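Local coordinates for protein putative glycoside hydrolase (Bacteroides ovatus, PDB 4ONZ) that is a putative glycoside hydrolase of unconfirmed activity that probably folds as a five-bladed beta-propeller, at residues 33-38 against 99-104; 57-62 against 152-157; 232-237 against 297-302; 305-310 against 320-325. All coordinates share one frame; numbering follows the deposited sequence.

Contact 1 (33-38 against 99-104); sequences TEFYCP and DNPVLF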
loop_
_atom_site.group_PDB
_atom_site.type_symbol
_atom_site.label_atom_id
_atom_site.label_comp_id
_atom_site.label_asym_id
_atom_site.label_seq_id
_atom_site.Cartn_x
_atom_site.Cartn_y
_atom_site.Cartn_z
ATOM N N THR A 33 -16.500 -10.635 14.016
ATOM C CA THR A 33 -16.383 -9.608 15.059
ATOM C C THR A 33 -17.235 -8.377 14.757
ATOM O O THR A 33 -17.223 -7.879 13.636
ATOM C CB THR A 33 -14.923 -9.130 15.170
ATOM O OG1 THR A 33 -14.045 -10.256 15.101
ATOM C CG2 THR A 33 -14.693 -8.354 16.471
ATOM N N GLU A 34 -17.942 -7.873 15.765
ATOM C CA GLU A 34 -18.820 -6.707 15.609
ATOM C C GLU A 34 -18.273 -5.429 16.220
ATOM O O GLU A 34 -17.389 -5.464 17.076
ATOM C CB GLU A 34 -20.173 -6.990 16.270
ATOM C CG GLU A 34 -20.982 -8.069 15.581
ATOM C CD GLU A 34 -22.204 -8.493 16.368
ATOM O OE1 GLU A 34 -22.398 -8.026 17.517
ATOM O OE2 GLU A 34 -22.974 -9.312 15.826
ATOM N N PHE A 35 -18.775 -4.296 15.723
ATOM C CA PHE A 35 -18.514 -2.984 16.317
ATOM C C PHE A 35 -19.735 -2.127 16.003
ATOM O O PHE A 35 -20.475 -2.416 15.054
ATOM C CB PHE A 35 -17.194 -2.344 15.839
ATOM C CG PHE A 35 -17.335 -1.320 14.728
ATOM C CD1 PHE A 35 -17.742 -1.687 13.456
ATOM C CD2 PHE A 35 -16.986 0.013 14.959
ATOM C CE1 PHE A 35 -17.834 -0.740 12.445
ATOM C CE2 PHE A 35 -17.074 0.963 13.953
ATOM C CZ PHE A 35 -17.502 0.586 12.695
ATOM N N TYR A 36 -19.966 -1.098 16.810
ATOM C CA TYR A 36 -21.115 -0.225 16.593
ATOM C C TYR A 36 -20.708 0.833 15.573
ATOM O O TYR A 36 -19.873 1.688 15.863
ATOM C CB TYR A 36 -21.605 0.421 17.887
ATOM C CG TYR A 36 -22.876 1.205 17.670
ATOM C CD1 TYR A 36 -24.117 0.572 17.675
ATOM C CD2 TYR A 36 -22.834 2.573 17.408
ATOM C CE1 TYR A 36 -25.282 1.288 17.447
ATOM C CE2 TYR A 36 -23.993 3.296 17.180
ATOM C CZ TYR A 36 -25.209 2.654 17.199
ATOM O OH TYR A 36 -26.345 3.390 16.967
ATOM N N CYS A 37 -21.307 0.760 14.389
ATOM C CA CYS A 37 -21.001 1.670 13.289
ATOM C C CYS A 37 -21.753 2.979 13.455
ATOM O O CYS A 37 -22.978 2.973 13.523
ATOM C CB CYS A 37 -21.361 1.044 11.934
ATOM S SG CYS A 37 -21.028 2.113 10.495
ATOM N N PRO A 38 -21.025 4.107 13.488
ATOM C CA PRO A 38 -21.680 5.414 13.643
ATOM C C PRO A 38 -22.435 5.860 12.383
ATOM O O PRO A 38 -23.306 6.726 12.468
ATOM C CB PRO A 38 -20.516 6.368 13.957
ATOM C CG PRO A 38 -19.296 5.691 13.450
ATOM C CD PRO A 38 -19.556 4.213 13.408
ATOM N N ASP A 99 -10.861 -5.578 18.497
ATOM C CA ASP A 99 -12.243 -5.878 18.114
ATOM C C ASP A 99 -12.917 -4.760 17.324
ATOM O O ASP A 99 -13.909 -5.009 16.642
ATOM C CB ASP A 99 -13.094 -6.188 19.347
ATOM C CG ASP A 99 -12.784 -7.548 19.947
ATOM O OD1 ASP A 99 -12.045 -8.348 19.323
ATOM O OD2 ASP A 99 -13.306 -7.818 21.043
ATOM N N ASN A 100 -12.410 -3.536 17.439
ATOM C CA ASN A 100 -12.954 -2.410 16.688
ATOM C C ASN A 100 -11.983 -1.947 15.615
ATOM O O ASN A 100 -10.775 -1.955 15.836
ATOM C CB ASN A 100 -13.250 -1.228 17.609
ATOM C CG ASN A 100 -14.376 -1.509 18.592
ATOM O OD1 ASN A 100 -14.856 -2.638 18.720
ATOM N ND2 ASN A 100 -14.789 -0.473 19.306
ATOM N N PRO A 101 -12.509 -1.499 14.458
ATOM C CA PRO A 101 -11.619 -0.995 13.416
ATOM C C PRO A 101 -11.053 0.337 13.856
ATOM O O PRO A 101 -11.625 0.979 14.745
ATOM C CB PRO A 101 -12.550 -0.822 12.218
ATOM C CG PRO A 101 -13.866 -0.497 12.836
ATOM C CD PRO A 101 -13.924 -1.357 14.076
ATOM N N VAL A 102 -9.956 0.762 13.242
ATOM C CA VAL A 102 -9.309 2.019 13.640
ATOM C C VAL A 102 -9.470 3.174 12.655
ATOM O O VAL A 102 -9.086 4.300 12.974
ATOM C CB VAL A 102 -7.812 1.809 13.980
ATOM C CG1 VAL A 102 -7.680 0.867 15.168
ATOM C CG2 VAL A 102 -7.040 1.281 12.776
ATOM N N LEU A 103 -9.995 2.906 11.456
ATOM C CA LEU A 103 -10.297 3.962 10.479
ATOM C C LEU A 103 -11.542 3.498 9.747
ATOM O O LEU A 103 -11.566 2.405 9.176
ATOM C CB LEU A 103 -9.156 4.228 9.488
ATOM C CG LEU A 103 -9.395 5.406 8.527
ATOM C CD1 LEU A 103 -9.495 6.721 9.271
ATOM C CD2 LEU A 103 -8.298 5.516 7.486
ATOM N N PHE A 104 -12.569 4.330 9.780
ATOM C CA PHE A 104 -13.863 3.979 9.225
ATOM C C PHE A 104 -14.702 5.214 8.964
ATOM O O PHE A 104 -14.404 6.284 9.499
ATOM C CB PHE A 104 -14.574 3.062 10.228
ATOM C CG PHE A 104 -14.527 3.563 11.656
ATOM C CD1 PHE A 104 -15.511 4.422 12.149
ATOM C CD2 PHE A 104 -13.510 3.162 12.516
ATOM C CE1 PHE A 104 -15.470 4.885 13.459
ATOM C CE2 PHE A 104 -13.466 3.618 13.833
ATOM C CZ PHE A 104 -14.447 4.480 14.305
#
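F35 packs its face on P101 and its edge on F104 in an aromatic-proline cluster, through which the hairpin of strands 34-37 and 42-45 is fastened to the loop leaving strand 96-97, the outermost strand of one blade of what is probably a five-bladed beta-propeller. P101 supplies a CH-pi contact: its CD lies over one face of the F35 ring, 3.6 Å from the centroid and 21° off the normal, while C37 N lies above the opposite face. The neighbouring P101 CG extends the cover to the far end of the ring, 3.7 Å from F35 CE2. Beyond this the ring turns its edge to the face of F104 in a T-shaped pair, with F35 and F104 centroids 5.3 Å apart and planes at 64°. F104 CG sits between its backbone N and carbonyl carbon (chi1 47°), which raises the ring toward the strand. P38 crosses that ring at about a right angle, P38 CG reaching F104 CE1 at 3.9 Å. No hydrogen bond joins the two segments, and polar groups bond to residues beyond them: T33 OG1 to E47, and the D99 carbonyl to W46, whose ring also meets F35 edge-to-face. V102 and L103 form a classic beta bulge opposite V84. At the hairpin's start the T33 methyl, CG2, rests 3.4 Å from D99 O.

Contact 2 (57-62 against 152-157); sequences TVKDGK and RDLKNW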
loop_
_atom_site.group_PDB
_atom_site.type_symbol
_atom_site.label_atom_id
_atom_site.label_comp_id
_atom_site.label_asym_id
_atom_site.label_seq_id
_atom_site.Cartn_x
_atom_site.Cartn_y
_atom_site.Cartn_z
ATOM N N THR A 57 3.778 -1.225 9.582
ATOM C CA THR A 57 4.741 -0.292 10.148
ATOM C C THR A 57 5.257 -0.893 11.458
ATOM O O THR A 57 4.924 -2.033 11.792
ATOM C CB THR A 57 4.109 1.110 10.312
ATOM O OG1 THR A 57 5.113 2.095 10.606
ATOM C CG2 THR A 57 3.039 1.109 11.383
ATOM N N VAL A 58 6.084 -0.146 12.172
ATOM C CA VAL A 58 6.644 -0.604 13.437
ATOM C C VAL A 58 6.414 0.469 14.489
ATOM O O VAL A 58 6.431 1.658 14.180
ATOM C CB VAL A 58 8.164 -0.877 13.310
ATOM C CG1 VAL A 58 8.793 -1.186 14.664
ATOM C CG2 VAL A 58 8.431 -2.018 12.337
ATOM N N LYS A 59 6.182 0.038 15.724
ATOM C CA LYS A 59 6.050 0.941 16.858
ATOM C C LYS A 59 6.494 0.202 18.112
ATOM O O LYS A 59 6.069 -0.928 18.346
ATOM C CB LYS A 59 4.622 1.444 17.052
ATOM C CG LYS A 59 4.539 2.520 18.135
ATOM C CD LYS A 59 3.191 3.206 18.211
ATOM C CE LYS A 59 3.258 4.431 19.121
ATOM N NZ LYS A 59 3.487 4.092 20.548
ATOM N N ASP A 60 7.369 0.828 18.889
ATOM C CA ASP A 60 7.815 0.259 20.166
ATOM C C ASP A 60 8.305 -1.176 20.017
ATOM O O ASP A 60 7.936 -2.056 20.799
ATOM C CB ASP A 60 6.663 0.317 21.180
ATOM C CG ASP A 60 6.202 1.735 21.463
ATOM O OD1 ASP A 60 7.019 2.667 21.311
ATOM O OD2 ASP A 60 5.027 1.916 21.861
ATOM N N GLY A 61 9.117 -1.412 18.993
ATOM C CA GLY A 61 9.678 -2.739 18.736
ATOM C C GLY A 61 8.721 -3.796 18.206
ATOM O O GLY A 61 9.115 -4.951 18.048
ATOM N N LYS A 62 7.475 -3.414 17.924
ATOM C CA LYS A 62 6.483 -4.341 17.411
ATOM C C LYS A 62 6.030 -3.981 16.002
ATOM O O LYS A 62 5.949 -2.816 15.647
ATOM C CB LYS A 62 5.256 -4.372 18.314
ATOM C CG LYS A 62 5.509 -4.977 19.684
ATOM C CD LYS A 62 4.193 -5.233 20.395
ATOM C CE LYS A 62 4.385 -6.080 21.639
ATOM N NZ LYS A 62 3.069 -6.465 22.216
ATOM N N ARG A 152 -0.354 9.061 15.990
ATOM C CA ARG A 152 0.867 8.878 16.755
ATOM C C ARG A 152 0.895 7.537 17.470
ATOM O O ARG A 152 1.974 7.039 17.785
ATOM C CB ARG A 152 1.091 10.039 17.727
ATOM C CG ARG A 152 1.611 11.258 16.998
ATOM C CD ARG A 152 2.099 12.354 17.928
ATOM N NE ARG A 152 3.051 13.168 17.187
ATOM C CZ ARG A 152 4.357 12.900 17.076
ATOM N NH1 ARG A 152 4.905 11.851 17.686
ATOM N NH2 ARG A 152 5.126 13.698 16.349
ATOM N N ASP A 153 -0.275 6.949 17.723
ATOM C CA ASP A 153 -0.360 5.659 18.419
ATOM C C ASP A 153 -0.835 4.494 17.551
ATOM O O ASP A 153 -0.882 3.360 18.031
ATOM C CB ASP A 153 -1.231 5.771 19.683
ATOM C CG ASP A 153 -2.701 6.066 19.384
ATOM O OD1 ASP A 153 -3.118 6.126 18.203
ATOM O OD2 ASP A 153 -3.459 6.234 20.362
ATOM N N LEU A 154 -1.195 4.778 16.296
ATOM C CA LEU A 154 -1.670 3.780 15.313
ATOM C C LEU A 154 -3.098 3.246 15.522
ATOM O O LEU A 154 -3.595 2.457 14.711
ATOM C CB LEU A 154 -0.680 2.615 15.179
ATOM C CG LEU A 154 0.725 3.021 14.717
ATOM C CD1 LEU A 154 1.689 1.853 14.808
ATOM C CD2 LEU A 154 0.672 3.569 13.297
ATOM N N LYS A 155 -3.746 3.671 16.600
ATOM C CA LYS A 155 -5.116 3.268 16.919
ATOM C C LYS A 155 -6.090 4.431 16.742
ATOM O O LYS A 155 -7.237 4.230 16.346
ATOM C CB LYS A 155 -5.168 2.738 18.356
ATOM C CG LYS A 155 -4.279 1.526 18.586
ATOM C CD LYS A 155 -4.144 1.209 20.070
ATOM C CE LYS A 155 -3.259 -0.004 20.296
ATOM N NZ LYS A 155 -3.078 -0.260 21.749
ATOM N N ASN A 156 -5.621 5.641 17.060
ATOM C CA ASN A 156 -6.427 6.842 16.914
ATOM C C ASN A 156 -5.928 7.646 15.716
ATOM O O ASN A 156 -4.877 8.274 15.758
ATOM C CB ASN A 156 -6.409 7.628 18.215
ATOM C CG ASN A 156 -7.075 6.863 19.341
ATOM O OD1 ASN A 156 -8.280 6.615 19.304
ATOM N ND2 ASN A 156 -6.294 6.472 20.340
ATOM N N TRP A 157 -6.696 7.570 14.627
ATOM C CA TRP A 157 -6.370 8.235 13.351
ATOM C C TRP A 157 -7.177 9.494 13.141
ATOM O O TRP A 157 -8.371 9.511 13.411
ATOM C CB TRP A 157 -6.595 7.277 12.163
ATOM C CG TRP A 157 -5.614 6.163 12.198
ATOM C CD1 TRP A 157 -5.745 4.978 12.845
ATOM C CD2 TRP A 157 -4.311 6.163 11.612
ATOM N NE1 TRP A 157 -4.599 4.229 12.701
ATOM C CE2 TRP A 157 -3.708 4.932 11.935
ATOM C CE3 TRP A 157 -3.596 7.084 10.837
ATOM C CZ2 TRP A 157 -2.416 4.605 11.533
ATOM C CZ3 TRP A 157 -2.312 6.755 10.424
ATOM C CH2 TRP A 157 -1.738 5.526 10.765
#
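Apolar contacts centre on L154, whose CD1 fits between T57 and K59 where the tip of the hairpin of strands 50-59 and 62-70 meets the loop joining strands 144-151 and 158-162. T57 and L154 meet tip to tip, T57 CG2 to L154 CD1 at 3.8 Å, whereas the K59 chain slides past L154 in the opposite direction, K59 CB lying 3.7 Å from L154 CD1. One polar approach is added: K59 CE comes within 3.2 Å of R152 O, a close CH...O contact rather than a hydrogen bond.

No charged pair crosses the contact; K59 finds its partner in its own turn. The lysine chain is extended up to its last bend (chi4 -67°), which brings K59 NZ 3.0 Å from D60 OD2 in a salt bridge across the first two positions of the type I' turn 59-62. On the loop side, D153 OD1 accepts from K155 N and from N156 N in an Asx turn and wider Asx motif.

Each segment therefore braces itself with its own polar bonds. What joins these two sheets, probably neighbouring propeller blades, is methyl and methylene packing, probably aided by the polarised CE of a charged lysine.

Contact 3 (232-237 against 297-302); sequences KIIQPR and LDRLDK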
loop_
_atom_site.group_PDB
_atom_site.type_symbol
_atom_site.label_atom_id
_atom_site.label_comp_id
_atom_site.label_asym_id
_atom_site.label_seq_id
_atom_site.Cartn_x
_atom_site.Cartn_y
_atom_site.Cartn_z
ATOM N N LYS A 232 3.626 10.653 -16.269
ATOM C CA LYS A 232 3.722 9.214 -16.014
ATOM C C LYS A 232 5.180 8.794 -16.013
ATOM O O LYS A 232 5.925 9.110 -16.944
ATOM C CB LYS A 232 2.977 8.411 -17.076
ATOM C CG LYS A 232 1.491 8.674 -17.124
ATOM C CD LYS A 232 0.834 7.921 -18.262
ATOM C CE LYS A 232 -0.653 8.209 -18.273
ATOM N NZ LYS A 232 -1.369 7.441 -19.321
ATOM N N ILE A 233 5.577 8.078 -14.967
ATOM C CA ILE A 233 6.927 7.560 -14.836
ATOM C C ILE A 233 7.032 6.217 -15.554
ATOM O O ILE A 233 7.990 5.983 -16.280
ATOM C CB ILE A 233 7.320 7.448 -13.360
ATOM C CG1 ILE A 233 7.271 8.855 -12.744
ATOM C CG2 ILE A 233 8.706 6.836 -13.237
ATOM C CD1 ILE A 233 7.607 8.908 -11.273
ATOM N N ILE A 234 6.078 5.325 -15.288
ATOM C CA ILE A 234 5.926 4.081 -16.042
ATOM C C ILE A 234 4.442 3.827 -16.249
ATOM O O ILE A 234 3.589 4.449 -15.598
ATOM C CB ILE A 234 6.567 2.837 -15.398
ATOM C CG1 ILE A 234 5.991 2.559 -14.002
ATOM C CG2 ILE A 234 8.081 2.993 -15.371
ATOM C CD1 ILE A 234 6.272 1.151 -13.534
ATOM N N GLN A 235 4.151 2.933 -17.183
ATOM C CA GLN A 235 2.790 2.543 -17.487
ATOM C C GLN A 235 2.789 1.081 -17.924
ATOM O O GLN A 235 3.852 0.461 -18.028
ATOM C CB GLN A 235 2.162 3.488 -18.519
ATOM C CG GLN A 235 2.964 3.682 -19.786
ATOM C CD GLN A 235 2.521 4.926 -20.528
ATOM O OE1 GLN A 235 3.225 5.928 -20.534
ATOM N NE2 GLN A 235 1.324 4.890 -21.100
ATOM N N PRO A 236 1.602 0.509 -18.131
ATOM C CA PRO A 236 1.518 -0.905 -18.491
ATOM C C PRO A 236 2.169 -1.281 -19.812
ATOM O O PRO A 236 2.250 -0.459 -20.729
ATOM C CB PRO A 236 0.012 -1.162 -18.520
ATOM C CG PRO A 236 -0.532 -0.179 -17.546
ATOM C CD PRO A 236 0.285 1.047 -17.747
ATOM N N ARG A 237 2.608 -2.537 -19.885
ATOM C CA ARG A 237 3.327 -3.077 -21.018
ATOM C C ARG A 237 2.708 -4.366 -21.516
ATOM O O ARG A 237 2.575 -5.325 -20.752
ATOM C CB ARG A 237 4.744 -3.445 -20.588
ATOM C CG ARG A 237 5.570 -2.331 -20.005
ATOM C CD ARG A 237 6.937 -2.849 -19.572
ATOM N NE ARG A 237 6.890 -3.707 -18.387
ATOM C CZ ARG A 237 7.965 -4.241 -17.804
ATOM N NH1 ARG A 237 9.175 -4.026 -18.304
ATOM N NH2 ARG A 237 7.839 -5.002 -16.723
ATOM N N LEU A 297 15.962 3.813 -13.785
ATOM C CA LEU A 297 17.261 3.206 -14.078
ATOM C C LEU A 297 17.074 1.774 -14.527
ATOM O O LEU A 297 17.789 1.311 -15.406
ATOM C CB LEU A 297 18.181 3.217 -12.852
ATOM C CG LEU A 297 18.592 4.577 -12.297
ATOM C CD1 LEU A 297 19.574 4.387 -11.152
ATOM C CD2 LEU A 297 19.183 5.462 -13.382
ATOM N N ASP A 298 16.123 1.064 -13.919
ATOM C CA ASP A 298 15.886 -0.331 -14.270
ATOM C C ASP A 298 14.488 -0.751 -13.828
ATOM O O ASP A 298 13.884 -0.110 -12.970
ATOM C CB ASP A 298 16.955 -1.223 -13.624
ATOM C CG ASP A 298 17.176 -2.541 -14.376
ATOM O OD1 ASP A 298 16.401 -2.884 -15.306
ATOM O OD2 ASP A 298 18.153 -3.240 -14.036
ATOM N N ARG A 299 14.002 -1.847 -14.409
ATOM C CA ARG A 299 12.658 -2.356 -14.150
ATOM C C ARG A 299 12.665 -3.862 -14.403
ATOM O O ARG A 299 13.245 -4.327 -15.397
ATOM C CB ARG A 299 11.689 -1.644 -15.102
ATOM C CG ARG A 299 10.205 -1.916 -14.923
ATOM C CD ARG A 299 9.459 -1.092 -15.949
ATOM N NE ARG A 299 8.020 -1.312 -15.977
ATOM C CZ ARG A 299 7.196 -0.692 -16.819
ATOM N NH1 ARG A 299 7.672 0.168 -17.713
ATOM N NH2 ARG A 299 5.896 -0.934 -16.786
ATOM N N LEU A 300 12.081 -4.638 -13.493
ATOM C CA LEU A 300 12.026 -6.090 -13.676
ATOM C C LEU A 300 11.096 -6.475 -14.819
ATOM O O LEU A 300 9.985 -5.953 -14.925
ATOM C CB LEU A 300 11.562 -6.793 -12.402
ATOM C CG LEU A 300 12.518 -6.651 -11.219
ATOM C CD1 LEU A 300 11.960 -7.345 -9.999
ATOM C CD2 LEU A 300 13.870 -7.224 -11.581
ATOM N N ASP A 301 11.574 -7.368 -15.681
ATOM C CA ASP A 301 10.778 -7.889 -16.783
ATOM C C ASP A 301 9.760 -8.896 -16.281
ATOM O O ASP A 301 8.664 -8.983 -16.819
ATOM C CB ASP A 301 11.663 -8.588 -17.820
ATOM C CG ASP A 301 12.423 -7.619 -18.685
ATOM O OD1 ASP A 301 11.977 -6.467 -18.822
ATOM O OD2 ASP A 301 13.451 -8.023 -19.255
ATOM N N LYS A 302 10.165 -9.675 -15.284
ATOM C CA LYS A 302 9.344 -10.710 -14.678
ATOM C C LYS A 302 9.091 -10.337 -13.233
ATOM O O LYS A 302 9.945 -9.704 -12.598
ATOM C CB LYS A 302 10.086 -12.054 -14.718
ATOM C CG LYS A 302 10.381 -12.586 -16.115
ATOM C CD LYS A 302 9.114 -12.993 -16.839
ATOM C CE LYS A 302 9.413 -13.648 -18.183
ATOM N NZ LYS A 302 8.170 -14.214 -18.786
#
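R299 and R237 stack their guanidinium groups where the end of strand 296-299, at the edge of its sheet, meets the loop 232-237. The R299 side chain leaves CB with CG anti to the backbone N (chi1 -174°) and runs fully extended toward that loop. Its CG and CD pass along the outer end of R237, R299 CD lying 3.8 Å from R237 NH1. R299 NE then sits over the centre of the R237 guanidinium, 3.5 Å from R237 CZ, and also bonds to the hydroxyl of Y263. Around R299 CZ the two planes lie nearly parallel, 13° apart, with the groups pointing in opposite directions. R299 NH1 touches I234 CG2 at 3.7 Å, as the isoleucine covers the face opposite R237. At the tip, R299 NH2 gives a fairly straight bond to Q235 O (2.8 Å, 160°), the oxygen near the guanidinium plane but the donor tilted from the carbonyl plane.

R237, bent at its third torsion, returns the grip: its NH2 donates to L300 O at 3.0 Å, again close to the guanidinium plane. D301 OD1 adds a long salt bridge to R237 NH1.

D242 takes R237 NE on one oxygen and R299 NH2 on the other, a shared anion that probably favours the close stacking of the two cations, while N-H groups at both guanidinium edges bind backbone carbonyls across the contact.

Contact 4 (305-310 against 320-325); sequences FAPEAP and GTVFIE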
loop_
_atom_site.group_PDB
_atom_site.type_symbol
_atom_site.label_atom_id
_atom_site.label_comp_id
_atom_site.label_asym_id
_atom_site.label_seq_id
_atom_site.Cartn_x
_atom_site.Cartn_y
_atom_site.Cartn_z
ATOM N N PHE A 305 7.659 -11.645 -7.217
ATOM C CA PHE A 305 6.769 -12.332 -6.285
ATOM C C PHE A 305 5.434 -12.567 -6.987
ATOM O O PHE A 305 4.819 -11.627 -7.478
ATOM C CB PHE A 305 6.601 -11.493 -5.012
ATOM C CG PHE A 305 6.113 -12.279 -3.827
ATOM C CD1 PHE A 305 7.011 -13.000 -3.041
ATOM C CD2 PHE A 305 4.777 -12.298 -3.491
ATOM C CE1 PHE A 305 6.576 -13.736 -1.945
ATOM C CE2 PHE A 305 4.328 -13.030 -2.394
ATOM C CZ PHE A 305 5.231 -13.749 -1.622
ATOM N N ALA A 306 5.010 -13.825 -7.066
ATOM C CA ALA A 306 3.786 -14.182 -7.785
ATOM C C ALA A 306 2.998 -15.257 -7.037
ATOM O O ALA A 306 3.519 -15.868 -6.115
ATOM C CB ALA A 306 4.145 -14.654 -9.179
ATOM N N PRO A 307 1.722 -15.471 -7.410
ATOM C CA PRO A 307 0.953 -16.505 -6.718
ATOM C C PRO A 307 1.560 -17.888 -6.947
ATOM O O PRO A 307 1.827 -18.258 -8.086
ATOM C CB PRO A 307 -0.440 -16.407 -7.350
ATOM C CG PRO A 307 -0.475 -15.086 -8.016
ATOM C CD PRO A 307 0.922 -14.785 -8.434
ATOM N N GLU A 308 1.802 -18.617 -5.863
ATOM C CA GLU A 308 2.398 -19.956 -5.933
ATOM C C GLU A 308 1.791 -20.926 -4.925
ATOM O O GLU A 308 1.665 -22.110 -5.212
ATOM C CB GLU A 308 3.912 -19.890 -5.701
ATOM C CG GLU A 308 4.706 -19.191 -6.797
ATOM C CD GLU A 308 4.670 -19.928 -8.127
ATOM O OE1 GLU A 308 4.058 -21.014 -8.205
ATOM O OE2 GLU A 308 5.262 -19.416 -9.099
ATOM N N ALA A 309 1.421 -20.430 -3.747
ATOM C CA ALA A 309 0.876 -21.284 -2.676
ATOM C C ALA A 309 -0.658 -21.394 -2.629
ATOM O O ALA A 309 -1.365 -20.495 -3.099
ATOM C CB ALA A 309 1.416 -20.813 -1.335
ATOM N N PRO A 310 -1.180 -22.500 -2.047
ATOM C CA PRO A 310 -2.635 -22.692 -1.970
ATOM C C PRO A 310 -3.395 -21.536 -1.311
ATOM O O PRO A 310 -4.484 -21.197 -1.768
ATOM C CB PRO A 310 -2.785 -23.972 -1.133
ATOM C CG PRO A 310 -1.497 -24.699 -1.312
ATOM C CD PRO A 310 -0.449 -23.630 -1.439
ATOM N N GLY A 320 -4.607 -17.943 -8.430
ATOM C CA GLY A 320 -4.115 -17.031 -7.402
ATOM C C GLY A 320 -3.853 -15.593 -7.791
ATOM O O GLY A 320 -3.836 -15.241 -8.969
ATOM N N THR A 321 -3.658 -14.762 -6.772
ATOM C CA THR A 321 -3.341 -13.345 -6.950
ATOM C C THR A 321 -2.762 -12.798 -5.639
ATOM O O THR A 321 -3.164 -13.222 -4.549
ATOM C CB THR A 321 -4.566 -12.530 -7.429
ATOM O OG1 THR A 321 -4.160 -11.196 -7.755
ATOM C CG2 THR A 321 -5.681 -12.505 -6.375
ATOM N N VAL A 322 -1.780 -11.904 -5.753
ATOM C CA VAL A 322 -1.109 -11.315 -4.596
ATOM C C VAL A 322 -0.956 -9.810 -4.811
ATOM O O VAL A 322 -0.717 -9.362 -5.936
ATOM C CB VAL A 322 0.266 -11.967 -4.292
ATOM C CG1 VAL A 322 0.083 -13.437 -3.986
ATOM C CG2 VAL A 322 1.255 -11.787 -5.435
ATOM N N PHE A 323 -1.120 -9.037 -3.734
ATOM C CA PHE A 323 -1.063 -7.571 -3.809
ATOM C C PHE A 323 -0.239 -7.056 -2.640
ATOM O O PHE A 323 -0.683 -7.102 -1.487
ATOM C CB PHE A 323 -2.473 -6.993 -3.791
ATOM C CG PHE A 323 -2.536 -5.536 -4.155
ATOM C CD1 PHE A 323 -2.569 -5.146 -5.483
ATOM C CD2 PHE A 323 -2.591 -4.561 -3.177
ATOM C CE1 PHE A 323 -2.642 -3.807 -5.833
ATOM C CE2 PHE A 323 -2.670 -3.229 -3.520
ATOM C CZ PHE A 323 -2.697 -2.849 -4.847
ATOM N N ILE A 324 0.966 -6.588 -2.959
ATOM C CA ILE A 324 1.963 -6.167 -1.967
ATOM C C ILE A 324 1.707 -4.754 -1.507
ATOM O O ILE A 324 1.609 -3.847 -2.333
ATOM C CB ILE A 324 3.394 -6.222 -2.537
ATOM C CG1 ILE A 324 3.663 -7.539 -3.272
ATOM C CG2 ILE A 324 4.425 -6.000 -1.439
ATOM C CD1 ILE A 324 3.382 -8.793 -2.488
ATOM N N GLU A 325 1.619 -4.546 -0.195
ATOM C CA GLU A 325 1.257 -3.214 0.293
ATOM C C GLU A 325 1.942 -2.749 1.581
ATOM O O GLU A 325 1.878 -1.555 1.918
ATOM C CB GLU A 325 -0.271 -3.180 0.410
ATOM C CG GLU A 325 -0.922 -1.815 0.635
ATOM C CD GLU A 325 -2.429 -1.871 0.434
ATOM O OE1 GLU A 325 -2.898 -2.743 -0.342
ATOM O OE2 GLU A 325 -3.157 -1.048 1.048
#
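The F305 ring meets strand 322-330 at its rim: V322 CG2 lies at the edge, near the ring plane, and I324 CD1 comes up obliquely. Both touch the same corner, F305 CD2, at 4.1 Å from V322 CG2 and 3.9 Å from I324 CD1. The ring also forms an edge-to-face pair with Y338 of strand 333-340, the strand on which V322 and I324 rest as well. F305 CG is anti to its backbone N (chi1 -160°), which carries the ring to V322 and I324, alternate residues of the strand, and both aliphatic chains cross it at about a right angle.

The second flat group is the peptide between G320 and T321. P307 packs against it, its CG 3.4 Å from both G320 C and T321 N. Backbones are close here, P307 CA to G320 CA being 5.1 Å, an approach that the lack of a side chain on G320 permits. P307 CD reaches the same V322 methyl, CG2, at 4.3 Å. T321 points away and bonds through OG1 to Y281 N.

No hydrogen bond links the two segments; this is a buried apolar seam. Main-chain bonds from F305 to A283 and from V322 to Y281 set both beside strand 281-288, so the loop packs into the junction between two sheets that are probably successive blades of a beta-propeller, at the entry to the last antiparallel sheet.

From the N terminus, the chain opens contact 1 at the hairpin strand 34-37 and contact 2 at strand 50-59. Contact 1 closes at 99-104, after the first four-stranded antiparallel sheet, and contact 2 at 152-157, within the next, so the two cross. They also touch: V102 and L103 pack on W157, with V102 against K155 as well, joining the two sheets. Contact 3 follows in series, closing a 59-residue loop from 232-237 to strand 296-299. Contact 4 begins just after it and closes a short loop onto strand 322-330, carrying the chain into the final sheet. Contacts 1 and 3 lie on opposite sides of the chain's centre, their centres about 39 Å apart.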